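Local atomic coordinates of cell division control protein 45 cdc45 putative (Entamoeba histolytica, PDB entry 6CC2), a protein that probably acts in eukaryotic DNA replication as Cdc45, a partner of the MCM helicase and GINS, with a fold related to RecJ-like DHH-family proteins. Residues L27-T32 against F81-A86; V37-L42 against Q377-F382; N404-E409 against I439-P444; P467-V472 against F480-Y485. One frame throughout, in Å; residues are numbered along the deposited sequence. Where two conformers were deposited one is given.

Interaction 1 (L27-T32 against F81-A86)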
loop_
_atom_site.group_PDB
_atom_site.type_symbol
_atom_site.label_atom_id
_atom_site.label_comp_id
_atom_site.label_asym_id
_atom_site.label_seq_id
_atom_site.Cartn_x
_atom_site.Cartn_y
_atom_site.Cartn_z
ATOM N N LEU A 27 5.043 3.285 19.232
ATOM C CA LEU A 27 4.732 3.712 17.880
ATOM C C LEU A 27 3.638 2.826 17.308
ATOM O O LEU A 27 3.832 1.617 17.169
ATOM C CB LEU A 27 5.986 3.660 16.990
ATOM C CG LEU A 27 7.115 4.581 17.466
ATOM C CD1 LEU A 27 8.143 3.788 18.257
ATOM C CD2 LEU A 27 7.745 5.309 16.304
ATOM N N TYR A 28 2.489 3.427 17.026
ATOM C CA TYR A 28 1.336 2.740 16.455
ATOM C C TYR A 28 1.424 2.835 14.931
ATOM O O TYR A 28 1.476 3.928 14.372
ATOM C CB TYR A 28 0.043 3.381 16.967
ATOM C CG TYR A 28 -0.209 3.251 18.450
ATOM C CD1 TYR A 28 0.648 3.827 19.382
ATOM C CD2 TYR A 28 -1.310 2.567 18.924
ATOM C CE1 TYR A 28 0.419 3.697 20.743
ATOM C CE2 TYR A 28 -1.567 2.444 20.278
ATOM C CZ TYR A 28 -0.691 3.007 21.185
ATOM O OH TYR A 28 -0.948 2.875 22.528
ATOM N N VAL A 29 1.445 1.681 14.269
ATOM C CA VAL A 29 1.792 1.595 12.862
ATOM C C VAL A 29 0.600 1.029 12.111
ATOM O O VAL A 29 0.191 -0.105 12.367
ATOM C CB VAL A 29 3.030 0.725 12.644
ATOM C CG1 VAL A 29 3.444 0.759 11.182
ATOM C CG2 VAL A 29 4.168 1.177 13.541
ATOM N N SER A 30 0.053 1.811 11.224
ATOM C CA SER A 30 -1.011 1.329 10.342
ATOM C C SER A 30 -0.425 0.504 9.190
ATOM O O SER A 30 0.772 0.566 8.917
ATOM C CB SER A 30 -1.811 2.514 9.849
ATOM O OG SER A 30 -1.028 3.340 9.025
ATOM N N PRO A 31 -1.258 -0.295 8.504
ATOM C CA PRO A 31 -0.713 -1.337 7.596
ATOM C C PRO A 31 -0.379 -0.849 6.191
ATOM O O PRO A 31 -1.007 -1.215 5.194
ATOM C CB PRO A 31 -1.827 -2.386 7.570
ATOM C CG PRO A 31 -2.942 -1.872 8.444
ATOM C CD PRO A 31 -2.712 -0.441 8.709
ATOM N N THR A 32 0.646 -0.001 6.088
ATOM C CA THR A 32 1.206 0.373 4.787
ATOM C C THR A 32 2.715 0.205 4.837
ATOM O O THR A 32 3.322 0.292 5.902
ATOM C CB THR A 32 0.865 1.833 4.408
ATOM O OG1 THR A 32 1.619 2.746 5.171
ATOM C CG2 THR A 32 -0.650 2.113 4.594
ATOM N N PHE A 81 3.671 7.751 19.080
ATOM C CA PHE A 81 3.613 8.190 17.694
ATOM C C PHE A 81 2.523 7.388 16.998
ATOM O O PHE A 81 2.482 6.164 17.135
ATOM C CB PHE A 81 4.941 7.940 16.975
ATOM C CG PHE A 81 6.010 8.887 17.347
ATOM C CD1 PHE A 81 6.764 8.691 18.498
ATOM C CD2 PHE A 81 6.293 9.990 16.541
ATOM C CE1 PHE A 81 7.784 9.566 18.827
ATOM C CE2 PHE A 81 7.311 10.865 16.886
ATOM C CZ PHE A 81 8.040 10.657 18.029
ATOM N N PHE A 82 1.650 8.075 16.273
ATOM C CA PHE A 82 0.669 7.454 15.395
ATOM C C PHE A 82 1.165 7.648 13.969
ATOM O O PHE A 82 1.374 8.793 13.527
ATOM C CB PHE A 82 -0.708 8.082 15.590
ATOM C CG PHE A 82 -1.257 7.939 16.994
ATOM C CD1 PHE A 82 -1.049 6.782 17.729
ATOM C CD2 PHE A 82 -1.966 8.966 17.572
ATOM C CE1 PHE A 82 -1.556 6.646 19.014
ATOM C CE2 PHE A 82 -2.483 8.838 18.860
ATOM C CZ PHE A 82 -2.275 7.668 19.584
ATOM N N ILE A 83 1.394 6.537 13.265
ATOM C CA ILE A 83 2.020 6.563 11.941
ATOM C C ILE A 83 1.000 6.176 10.871
ATOM O O ILE A 83 0.481 5.053 10.865
ATOM C CB ILE A 83 3.250 5.639 11.904
ATOM C CG1 ILE A 83 4.285 6.112 12.929
ATOM C CG2 ILE A 83 3.846 5.587 10.501
ATOM C CD1 ILE A 83 5.492 5.194 13.064
ATOM N N ASP A 84 0.762 7.120 9.952
ATOM C CA ASP A 84 -0.137 6.979 8.784
ATOM C C ASP A 84 -1.577 6.730 9.208
ATOM O O ASP A 84 -2.372 6.174 8.468
ATOM C CB ASP A 84 0.349 5.916 7.794
ATOM C CG ASP A 84 0.290 6.405 6.325
ATOM O OD1 ASP A 84 -0.036 7.593 6.091
ATOM O OD2 ASP A 84 0.581 5.608 5.399
ATOM N N CYS A 85 -1.931 7.178 10.408
ATOM C CA CYS A 85 -3.304 7.196 10.877
ATOM C C CYS A 85 -3.435 8.303 11.917
ATOM O O CYS A 85 -2.435 8.887 12.350
ATOM C CB CYS A 85 -3.716 5.850 11.473
ATOM S SG CYS A 85 -2.743 5.328 12.915
ATOM N N ALA A 86 -4.684 8.603 12.269
ATOM C CA ALA A 86 -5.091 9.470 13.363
ATOM C C ALA A 86 -5.093 10.952 13.027
ATOM O O ALA A 86 -5.788 11.730 13.687
ATOM C CB ALA A 86 -4.200 9.265 14.592
#

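Interaction 2 (V37-L42 against Q377-F382). With EDO (1,2-ethanediol), chain J.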
loop_
_atom_site.group_PDB
_atom_site.type_symbol
_atom_site.label_atom_id
_atom_site.label_comp_id
_atom_site.label_asym_id
_atom_site.label_seq_id
_atom_site.Cartn_x
_atom_site.Cartn_y
_atom_site.Cartn_z
ATOM N N VAL A 37 8.329 1.956 6.786
ATOM C CA VAL A 37 9.516 2.775 6.512
ATOM C C VAL A 37 9.675 3.855 7.570
ATOM O O VAL A 37 10.774 4.109 8.070
ATOM C CB VAL A 37 9.420 3.388 5.103
ATOM C CG1 VAL A 37 10.430 4.505 4.912
ATOM C CG2 VAL A 37 9.569 2.290 4.033
ATOM N N CYS A 38 8.575 4.549 7.909
ATOM C CA CYS A 38 8.647 5.598 8.914
ATOM C C CYS A 38 9.116 5.033 10.248
ATOM O O CYS A 38 10.064 5.547 10.856
ATOM C CB CYS A 38 7.279 6.279 9.027
ATOM S SG CYS A 38 7.196 7.630 10.229
ATOM N N TYR A 39 8.497 3.940 10.691
ATOM C CA TYR A 39 8.951 3.271 11.900
ATOM C C TYR A 39 10.441 2.944 11.833
ATOM O O TYR A 39 11.176 3.151 12.796
ATOM C CB TYR A 39 8.165 1.982 12.123
ATOM C CG TYR A 39 8.568 1.275 13.387
ATOM C CD1 TYR A 39 9.622 0.356 13.382
ATOM C CD2 TYR A 39 7.953 1.541 14.589
ATOM C CE1 TYR A 39 10.026 -0.274 14.525
ATOM C CE2 TYR A 39 8.349 0.912 15.735
ATOM C CZ TYR A 39 9.392 0.010 15.707
ATOM O OH TYR A 39 9.804 -0.630 16.870
ATOM N N LYS A 40 10.889 2.373 10.711
ATOM C CA LYS A 40 12.290 1.965 10.576
ATOM C C LYS A 40 13.228 3.152 10.753
ATOM O O LYS A 40 14.208 3.082 11.518
ATOM C CB LYS A 40 12.493 1.306 9.193
ATOM C CG LYS A 40 13.926 0.913 8.857
ATOM C CD LYS A 40 14.467 -0.103 9.823
ATOM C CE LYS A 40 15.856 -0.567 9.430
ATOM N NZ LYS A 40 16.390 -1.586 10.405
ATOM N N ILE A 41 12.927 4.262 10.076
ATOM C CA ILE A 41 13.813 5.425 10.126
ATOM C C ILE A 41 13.848 6.022 11.530
ATOM O O ILE A 41 14.913 6.357 12.060
ATOM C CB ILE A 41 13.372 6.456 9.061
ATOM C CG1 ILE A 41 13.650 5.887 7.670
ATOM C CG2 ILE A 41 14.106 7.770 9.250
ATOM C CD1 ILE A 41 13.186 6.783 6.511
ATOM N N LEU A 42 12.671 6.185 12.152
ATOM C CA LEU A 42 12.644 6.615 13.543
ATOM C C LEU A 42 13.401 5.639 14.430
ATOM O O LEU A 42 14.143 6.044 15.345
ATOM C CB LEU A 42 11.214 6.771 14.032
ATOM C CG LEU A 42 10.398 7.856 13.323
ATOM C CD1 LEU A 42 8.924 7.697 13.714
ATOM C CD2 LEU A 42 10.899 9.247 13.634
ATOM N N GLN A 377 2.603 -9.751 10.811
ATOM C CA GLN A 377 3.143 -9.450 9.489
ATOM C C GLN A 377 3.895 -8.122 9.489
ATOM O O GLN A 377 4.803 -7.933 8.687
ATOM C CB GLN A 377 2.036 -9.418 8.426
ATOM C CG GLN A 377 1.432 -10.804 8.130
ATOM C CD GLN A 377 2.476 -11.862 7.890
ATOM O OE1 GLN A 377 3.114 -11.908 6.834
ATOM N NE2 GLN A 377 2.678 -12.712 8.877
ATOM N N PHE A 378 3.557 -7.202 10.396
ATOM C CA PHE A 378 4.374 -5.994 10.531
ATOM C C PHE A 378 5.856 -6.340 10.701
ATOM O O PHE A 378 6.719 -5.742 10.044
ATOM C CB PHE A 378 3.915 -5.146 11.706
ATOM C CG PHE A 378 4.937 -4.130 12.117
ATOM C CD1 PHE A 378 5.012 -2.920 11.438
ATOM C CD2 PHE A 378 5.829 -4.388 13.145
ATOM C CE1 PHE A 378 5.991 -1.987 11.784
ATOM C CE2 PHE A 378 6.783 -3.480 13.492
ATOM C CZ PHE A 378 6.872 -2.274 12.827
ATOM N N TRP A 379 6.161 -7.305 11.574
ATOM C CA TRP A 379 7.554 -7.642 11.855
ATOM C C TRP A 379 8.209 -8.364 10.694
ATOM O O TRP A 379 9.405 -8.189 10.454
ATOM C CB TRP A 379 7.636 -8.468 13.147
ATOM C CG TRP A 379 7.414 -7.605 14.334
ATOM C CD1 TRP A 379 6.343 -7.613 15.171
ATOM C CD2 TRP A 379 8.276 -6.561 14.799
ATOM N NE1 TRP A 379 6.485 -6.646 16.134
ATOM C CE2 TRP A 379 7.670 -5.989 15.934
ATOM C CE3 TRP A 379 9.506 -6.049 14.359
ATOM C CZ2 TRP A 379 8.253 -4.940 16.642
ATOM C CZ3 TRP A 379 10.082 -5.010 15.066
ATOM C CH2 TRP A 379 9.459 -4.470 16.192
ATOM N N GLU A 380 7.444 -9.160 9.946
ATOM C CA GLU A 380 7.981 -9.755 8.733
ATOM C C GLU A 380 8.340 -8.685 7.712
ATOM O O GLU A 380 9.366 -8.791 7.022
ATOM C CB GLU A 380 6.984 -10.750 8.148
ATOM C CG GLU A 380 6.686 -11.938 9.050
ATOM C CD GLU A 380 7.928 -12.787 9.330
ATOM O OE1 GLU A 380 8.783 -12.921 8.429
ATOM O OE2 GLU A 380 8.050 -13.311 10.457
ATOM N N GLY A 381 7.475 -7.674 7.556
ATOM C CA GLY A 381 7.765 -6.601 6.618
ATOM C C GLY A 381 8.958 -5.772 7.056
ATOM O O GLY A 381 9.794 -5.392 6.238
ATOM N N PHE A 382 9.039 -5.476 8.353
ATOM C CA PHE A 382 10.190 -4.760 8.922
ATOM C C PHE A 382 11.487 -5.519 8.686
ATOM O O PHE A 382 12.513 -4.919 8.328
ATOM C CB PHE A 382 9.960 -4.548 10.421
ATOM C CG PHE A 382 11.103 -3.873 11.131
ATOM C CD1 PHE A 382 12.115 -4.626 11.705
ATOM C CD2 PHE A 382 11.160 -2.491 11.237
ATOM C CE1 PHE A 382 13.181 -4.021 12.353
ATOM C CE2 PHE A 382 12.235 -1.879 11.920
ATOM C CZ PHE A 382 13.226 -2.643 12.457
HETATM C C1 EDO J . 12.930 -2.527 16.165
HETATM O O1 EDO J . 12.026 -1.827 17.032
HETATM C C2 EDO J . 14.143 -1.649 15.899
HETATM O O2 EDO J . 14.734 -1.253 17.146
#

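Interaction 3 (N404-E409 against I439-P444)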
loop_
_atom_site.group_PDB
_atom_site.type_symbol
_atom_site.label_atom_id
_atom_site.label_comp_id
_atom_site.label_asym_id
_atom_site.label_seq_id
_atom_site.Cartn_x
_atom_site.Cartn_y
_atom_site.Cartn_z
ATOM N N ASN A 404 -0.776 -12.330 -7.610
ATOM C CA ASN A 404 -1.265 -11.636 -8.787
ATOM C C ASN A 404 -1.694 -12.608 -9.885
ATOM O O ASN A 404 -2.681 -12.353 -10.581
ATOM C CB ASN A 404 -0.209 -10.644 -9.279
ATOM C CG ASN A 404 -0.281 -9.324 -8.528
ATOM O OD1 ASN A 404 -1.109 -8.468 -8.841
ATOM N ND2 ASN A 404 0.541 -9.174 -7.514
ATOM N N LYS A 405 -1.010 -13.753 -10.042
ATOM C CA LYS A 405 -1.460 -14.728 -11.029
ATOM C C LYS A 405 -2.842 -15.267 -10.669
ATOM O O LYS A 405 -3.697 -15.436 -11.542
ATOM C CB LYS A 405 -0.445 -15.859 -11.145
ATOM C CG LYS A 405 0.836 -15.401 -11.857
ATOM C CD LYS A 405 1.959 -16.425 -11.756
ATOM C CE LYS A 405 1.739 -17.597 -12.655
ATOM N NZ LYS A 405 2.966 -18.447 -12.712
ATOM N N ASN A 406 -3.071 -15.536 -9.382
ATOM C CA ASN A 406 -4.362 -16.055 -8.947
ATOM C C ASN A 406 -5.458 -15.002 -9.078
ATOM O O ASN A 406 -6.571 -15.305 -9.545
ATOM C CB ASN A 406 -4.256 -16.539 -7.500
ATOM C CG ASN A 406 -5.529 -17.177 -7.010
ATOM O OD1 ASN A 406 -6.297 -17.739 -7.790
ATOM N ND2 ASN A 406 -5.766 -17.090 -5.705
ATOM N N LEU A 407 -5.170 -13.772 -8.657
ATOM C CA LEU A 407 -6.187 -12.721 -8.654
ATOM C C LEU A 407 -6.581 -12.318 -10.071
ATOM O O LEU A 407 -7.774 -12.183 -10.376
ATOM C CB LEU A 407 -5.678 -11.514 -7.877
ATOM C CG LEU A 407 -5.517 -11.745 -6.386
ATOM C CD1 LEU A 407 -4.728 -10.604 -5.761
ATOM C CD2 LEU A 407 -6.894 -11.893 -5.733
ATOM N N VAL A 408 -5.595 -12.115 -10.953
ATOM C CA VAL A 408 -5.898 -11.710 -12.328
ATOM C C VAL A 408 -6.708 -12.789 -13.031
ATOM O O VAL A 408 -7.724 -12.507 -13.685
ATOM C CB VAL A 408 -4.598 -11.381 -13.087
ATOM C CG1 VAL A 408 -4.877 -11.292 -14.606
ATOM C CG2 VAL A 408 -4.011 -10.104 -12.586
ATOM N N GLU A 409 -6.293 -14.050 -12.883
ATOM C CA GLU A 409 -7.024 -15.140 -13.525
ATOM C C GLU A 409 -8.479 -15.174 -13.062
ATOM O O GLU A 409 -9.410 -15.222 -13.880
ATOM C CB GLU A 409 -6.335 -16.471 -13.231
ATOM C CG GLU A 409 -7.068 -17.688 -13.804
ATOM C CD GLU A 409 -6.358 -18.992 -13.496
ATOM O OE1 GLU A 409 -5.654 -19.509 -14.388
ATOM O OE2 GLU A 409 -6.499 -19.491 -12.357
ATOM N N ILE A 439 -15.147 -21.721 -3.405
ATOM C CA ILE A 439 -14.373 -22.451 -2.407
ATOM C C ILE A 439 -12.997 -21.821 -2.258
ATOM O O ILE A 439 -12.424 -21.828 -1.168
ATOM C CB ILE A 439 -14.296 -23.946 -2.788
ATOM C CG1 ILE A 439 -14.246 -24.817 -1.535
ATOM C CG2 ILE A 439 -13.086 -24.219 -3.656
ATOM C CD1 ILE A 439 -15.598 -24.962 -0.847
ATOM N N ARG A 440 -12.469 -21.222 -3.331
ATOM C CA ARG A 440 -11.134 -20.632 -3.292
ATOM C C ARG A 440 -11.084 -19.255 -2.636
ATOM O O ARG A 440 -10.018 -18.851 -2.154
ATOM C CB ARG A 440 -10.581 -20.514 -4.710
ATOM C CG ARG A 440 -10.302 -21.862 -5.379
ATOM C CD ARG A 440 -10.021 -21.674 -6.863
ATOM N NE ARG A 440 -9.080 -20.584 -7.093
ATOM C CZ ARG A 440 -8.848 -20.028 -8.276
ATOM N NH1 ARG A 440 -9.490 -20.460 -9.354
ATOM N NH2 ARG A 440 -7.972 -19.036 -8.380
ATOM N N PHE A 441 -12.194 -18.529 -2.600
ATOM C CA PHE A 441 -12.187 -17.161 -2.093
ATOM C C PHE A 441 -13.196 -16.919 -0.977
ATOM O O PHE A 441 -13.458 -15.764 -0.638
ATOM C CB PHE A 441 -12.427 -16.177 -3.244
ATOM C CG PHE A 441 -11.250 -16.023 -4.138
ATOM C CD1 PHE A 441 -10.246 -15.106 -3.834
ATOM C CD2 PHE A 441 -11.109 -16.823 -5.275
ATOM C CE1 PHE A 441 -9.129 -14.982 -4.647
ATOM C CE2 PHE A 441 -9.998 -16.687 -6.091
ATOM C CZ PHE A 441 -9.012 -15.772 -5.774
ATOM N N LYS A 442 -13.724 -17.979 -0.362
ATOM C CA LYS A 442 -14.720 -17.797 0.688
ATOM C C LYS A 442 -14.125 -17.346 2.016
ATOM O O LYS A 442 -14.876 -16.907 2.891
ATOM C CB LYS A 442 -15.477 -19.111 0.927
ATOM C CG LYS A 442 -14.596 -20.298 1.319
ATOM C CD LYS A 442 -15.439 -21.460 1.817
ATOM C CE LYS A 442 -14.585 -22.654 2.211
ATOM N NZ LYS A 442 -15.407 -23.719 2.866
ATOM N N THR A 443 -12.822 -17.465 2.203
ATOM C CA THR A 443 -12.244 -16.984 3.461
ATOM C C THR A 443 -12.058 -15.473 3.401
ATOM O O THR A 443 -11.720 -14.931 2.348
ATOM C CB THR A 443 -10.897 -17.648 3.741
ATOM O OG1 THR A 443 -9.951 -17.227 2.749
ATOM C CG2 THR A 443 -11.022 -19.162 3.741
ATOM N N PRO A 444 -12.253 -14.762 4.516
ATOM C CA PRO A 444 -12.155 -13.301 4.449
ATOM C C PRO A 444 -10.818 -12.792 3.909
ATOM O O PRO A 444 -10.822 -11.856 3.108
ATOM C CB PRO A 444 -12.375 -12.869 5.909
ATOM C CG PRO A 444 -13.276 -13.957 6.463
ATOM C CD PRO A 444 -12.765 -15.234 5.824
#

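Interaction 4 (P467-V472 against F480-Y485)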
loop_
_atom_site.group_PDB
_atom_site.type_symbol
_atom_site.label_atom_id
_atom_site.label_comp_id
_atom_site.label_asym_id
_atom_site.label_seq_id
_atom_site.Cartn_x
_atom_site.Cartn_y
_atom_site.Cartn_z
ATOM N N PRO A 467 -16.048 2.316 -4.735
ATOM C CA PRO A 467 -15.827 1.227 -3.784
ATOM C C PRO A 467 -16.530 -0.024 -4.281
ATOM O O PRO A 467 -17.390 0.027 -5.169
ATOM C CB PRO A 467 -16.418 1.769 -2.477
ATOM C CG PRO A 467 -17.433 2.756 -2.892
ATOM C CD PRO A 467 -16.974 3.336 -4.219
ATOM N N PHE A 468 -16.089 -1.165 -3.766
ATOM C CA PHE A 468 -16.487 -2.464 -4.294
ATOM C C PHE A 468 -16.984 -3.362 -3.164
ATOM O O PHE A 468 -16.318 -3.489 -2.130
ATOM C CB PHE A 468 -15.310 -3.139 -5.017
ATOM C CG PHE A 468 -15.721 -4.218 -5.958
ATOM C CD1 PHE A 468 -15.978 -5.506 -5.503
ATOM C CD2 PHE A 468 -15.821 -3.968 -7.315
ATOM C CE1 PHE A 468 -16.364 -6.491 -6.382
ATOM C CE2 PHE A 468 -16.186 -4.950 -8.207
ATOM C CZ PHE A 468 -16.486 -6.217 -7.741
ATOM N N ILE A 469 -18.143 -3.985 -3.369
ATOM C CA ILE A 469 -18.728 -4.924 -2.413
ATOM C C ILE A 469 -18.805 -6.280 -3.096
ATOM O O ILE A 469 -19.406 -6.416 -4.174
ATOM C CB ILE A 469 -20.110 -4.469 -1.917
ATOM C CG1 ILE A 469 -19.966 -3.177 -1.124
ATOM C CG2 ILE A 469 -20.729 -5.578 -1.035
ATOM C CD1 ILE A 469 -21.245 -2.518 -0.771
ATOM N N LEU A 470 -18.157 -7.274 -2.489
ATOM C CA LEU A 470 -18.018 -8.607 -3.057
ATOM C C LEU A 470 -18.663 -9.605 -2.113
ATOM O O LEU A 470 -18.373 -9.593 -0.914
ATOM C CB LEU A 470 -16.530 -8.946 -3.240
ATOM C CG LEU A 470 -16.243 -10.388 -3.668
ATOM C CD1 LEU A 470 -16.693 -10.651 -5.045
ATOM C CD2 LEU A 470 -14.728 -10.642 -3.521
ATOM N N ALA A 471 -19.552 -10.429 -2.653
ATOM C CA ALA A 471 -20.190 -11.520 -1.910
ATOM C C ALA A 471 -19.733 -12.857 -2.473
ATOM O O ALA A 471 -19.907 -13.116 -3.671
ATOM C CB ALA A 471 -21.707 -11.415 -2.004
ATOM N N VAL A 472 -19.178 -13.711 -1.615
ATOM C CA VAL A 472 -18.677 -15.015 -2.026
ATOM C C VAL A 472 -19.396 -16.100 -1.256
ATOM O O VAL A 472 -19.442 -16.060 -0.017
ATOM C CB VAL A 472 -17.149 -15.134 -1.824
ATOM C CG1 VAL A 472 -16.642 -16.475 -2.419
ATOM C CG2 VAL A 472 -16.424 -13.934 -2.442
ATOM N N PHE A 480 -23.123 -16.129 2.523
ATOM C CA PHE A 480 -22.201 -15.328 1.717
ATOM C C PHE A 480 -21.293 -14.557 2.659
ATOM O O PHE A 480 -21.773 -13.903 3.598
ATOM C CB PHE A 480 -22.924 -14.336 0.806
ATOM C CG PHE A 480 -23.559 -14.974 -0.415
ATOM C CD1 PHE A 480 -22.811 -15.179 -1.554
ATOM C CD2 PHE A 480 -24.890 -15.374 -0.402
ATOM C CE1 PHE A 480 -23.371 -15.769 -2.657
ATOM C CE2 PHE A 480 -25.457 -15.968 -1.512
ATOM C CZ PHE A 480 -24.704 -16.161 -2.638
ATOM N N VAL A 481 -19.983 -14.639 2.413
ATOM C CA VAL A 481 -19.049 -13.700 2.998
ATOM C C VAL A 481 -19.155 -12.409 2.204
ATOM O O VAL A 481 -19.136 -12.444 0.976
ATOM C CB VAL A 481 -17.619 -14.259 2.969
ATOM C CG1 VAL A 481 -16.653 -13.290 3.613
ATOM C CG2 VAL A 481 -17.586 -15.584 3.706
ATOM N N ILE A 482 -19.323 -11.282 2.899
ATOM C CA ILE A 482 -19.484 -9.982 2.261
ATOM C C ILE A 482 -18.280 -9.118 2.627
ATOM O O ILE A 482 -18.020 -8.876 3.818
ATOM C CB ILE A 482 -20.775 -9.267 2.707
ATOM C CG1 ILE A 482 -21.974 -10.193 2.657
ATOM C CG2 ILE A 482 -20.986 -8.011 1.839
ATOM C CD1 ILE A 482 -22.337 -10.623 1.301
ATOM N N VAL A 483 -17.554 -8.649 1.623
ATOM C CA VAL A 483 -16.428 -7.752 1.835
ATOM C C VAL A 483 -16.737 -6.427 1.151
ATOM O O VAL A 483 -17.181 -6.404 -0.006
ATOM C CB VAL A 483 -15.124 -8.355 1.283
ATOM C CG1 VAL A 483 -14.016 -7.295 1.301
ATOM C CG2 VAL A 483 -14.729 -9.573 2.092
ATOM N N GLY A 484 -16.491 -5.329 1.853
ATOM C CA GLY A 484 -16.544 -4.003 1.273
ATOM C C GLY A 484 -15.158 -3.385 1.308
ATOM O O GLY A 484 -14.502 -3.384 2.346
ATOM N N TYR A 485 -14.726 -2.867 0.153
ATOM C CA TYR A 485 -13.391 -2.314 0.023
ATOM C C TYR A 485 -13.435 -0.970 -0.682
ATOM O O TYR A 485 -14.116 -0.811 -1.697
ATOM C CB TYR A 485 -12.459 -3.254 -0.768
ATOM C CG TYR A 485 -11.102 -2.629 -1.044
ATOM C CD1 TYR A 485 -10.141 -2.563 -0.063
ATOM C CD2 TYR A 485 -10.813 -2.082 -2.288
ATOM C CE1 TYR A 485 -8.892 -1.964 -0.309
ATOM C CE2 TYR A 485 -9.573 -1.502 -2.539
ATOM C CZ TYR A 485 -8.638 -1.444 -1.548
ATOM O OH TYR A 485 -7.414 -0.867 -1.780
#

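Interaction 1 (L27-T32 against F81-A86)
Two neighbouring strands of the six-stranded parallel sheet meet where Leu-27 to Val-29 run beside Phe-81 to Ile-83, their directions 15° apart. Tyr-28 N reaches Phe-81 O at 2.7 Å, and Ile-83 N bonds back to Tyr-28 O at 2.8 Å. On the face carrying Tyr-28 and Phe-82 the rings form a T-shaped pair with planes at 82°. Phe-82 supplies the edge, its CE1 lying 3.6 Å from Tyr-28 CD1, over the tyrosine face but toward its rim; the phenol OH bonds to Gln-26. On the other face Leu-27 CD2 packs against Phe-81 CB at 3.9 Å and also touches Ile-83 CD1. Just past strand 24-29, Ser-30 gives two bonds to Ile-83 O, from N at 3.3 Å and from OG at 2.9 Å, the latter on a lone pair in the carbonyl plane; a chi1 of 66° swings OG round to it. Thr-32 OG1 donates to the anti lone pair of Asp-84 OD2 at 3.1 Å and caps Ala-35 N, while Asp-84 OD1 bonds to Ser-108. Polar groups collected at the C-terminal ends of parallel strands, next to a helix start, are characteristic of Rossmann-like alpha/beta domains, consistent with the DHH-type fold.

Interaction 2 (V37-L42 against Q377-F382)
Tyr-39 meets Phe-378, Phe-382 and Trp-379 across a wide helix pair, the axes passing 11.0 Å apart at 65°, a spacing bridged by aromatic side chains. Ring contacts dominate. Phe-378 turns its edge to one face of Tyr-39 in a T-shaped pair with perpendicular planes (90°), and its CZ lies 3.8 Å from Tyr-39 CD1, displaced toward the rim of the phenol ring. Phe-382 approaches the same ring at its edge, CE2 being 3.7 Å from Tyr-39 CD1, though the two planes meet obliquely. With CG opposite the backbone N (chi1 -178°), Tyr-39 presents a face to Phe-378 and an edge to Phe-382, and the three make an aromatic cluster.

Aliphatic contact comes from Lys-40, whose chain bends at chi2 and crosses Phe-382 so that CD sits 3.5 Å from CE2 of that ring. Its NZ continues to a hydrogen bond with Ser-386.

Polar contact is confined to the phenol end. Tyr-39 OH and O1 of a 1,2-ethanediol are hydrogen-bonded at 2.5 Å, with the donor undetermined. Trp-379 lies beside it, CH2 at 3.9 Å from Tyr-39 OH. Between the protein segments themselves, then, cohesion rests on ring packing and the aliphatic chain of Lys-40, in a partly buried contact, whereas the phenol oxygen is engaged by a diol, probably from the crystallisation liquor, that Glu-47 and His-53 also bind.

Interaction 3 (N404-E409 against I439-P444)
Leu-407 and Phe-441 form the closely packed, buried side of this contact, with Leu-407 CD2 lying 4.0 Å from Phe-441 CE1. Their CA atoms are 9.9 Å apart, so the side chains alone span the distance, running aslant to each other. The Phe-441 ring is also touched by Lys-446 and Leu-450 of helix 444-462 and by Thr-410. Leu-407 in turn meets Gln-449 of that same helix, so helix 444-462 backs both residues. The joined elements are the long helix 393-417 and the short helix 435-441, which lie before and after the antiparallel strands 419-423 and 427-432, themselves linked by the Cys-420 to Cys-430 disulfide. The whole contact is small, burying 179 Å² between the segments.

Toward solvent the packing becomes looser. Asn-406 and Arg-440 run alongside each other, pointing opposite ways, amide and guanidinium nearly coplanar at 26°. The modelled Asn-406 is one of two conformers, however, and its OD1 comes implausibly near Arg-440 NH2, so the detail of this pairing is doubtful. Exposed Glu-409 adds opposite charge at longer range: its OE2 is 4.3 Å from Arg-440 NH2, too far for a salt bridge, and any electrostatic attraction there is probably modest.

Interaction 4 (P467-V472 against F480-Y485)
The Phe-480 ring lies obliquely to Ala-471 and Val-472, with its CD1 3.9 Å from Ala-471 CB and 3.5 Å from Val-472 C, while Val-472 N sits at the ring edge in plane. The rings of Phe-468 and Tyr-485, by contrast, lead away from this strand pair toward helix 444-462, where Phe-468 touches Leu-454 and Ala-455 and Tyr-485 touches Gln-452; at the Phe-468 edge lies Leu-470 CB of its own strand. The backbones form an antiparallel beta hairpin, the strands directed 164° apart. Reciprocal bonds define its three hydrogen-bonded pairs, Phe-468 with Tyr-485, Leu-470 with Val-483 and Val-472 with Val-481; for example, Leu-470 N to Val-483 O measures 2.8 Å. On the face carrying Ile-469, Ala-471 and Ile-482, Ile-469 CG2 meets Ile-482 CG2 at 3.8 Å, and Phe-501 of helix 494-508 touches both isoleucines. Ile-482 CD1 is pressed to within 3.5 Å of Ala-471 CB, tighter than usual for two carbons.

In the fold
Interactions 1 and 2 form one neighbourhood, their centres 11 Å apart: helix 33-48 follows strand 24-29 directly, and Leu-27 packs on Tyr-39 and Leu-42, Val-29 on Phe-378. Their segments alternate along the chain, so segment 377-382, 335 residues after segment 37-42, returns to the N-terminal parallel sheet. Interactions 3 and 4 come afterwards in series, 13 Å apart by centres, where the backbone of Phe-441 and Lys-442 packs against the side chains of Val-472 and Val-481 of the separate mixed sheet. The pairs stay apart: interactions 1 and 4 are 26 Å between centres, with nearest atoms about 9 Å apart. This two-sheet layout is consistent with the bilobal architecture of RecJ-like proteins.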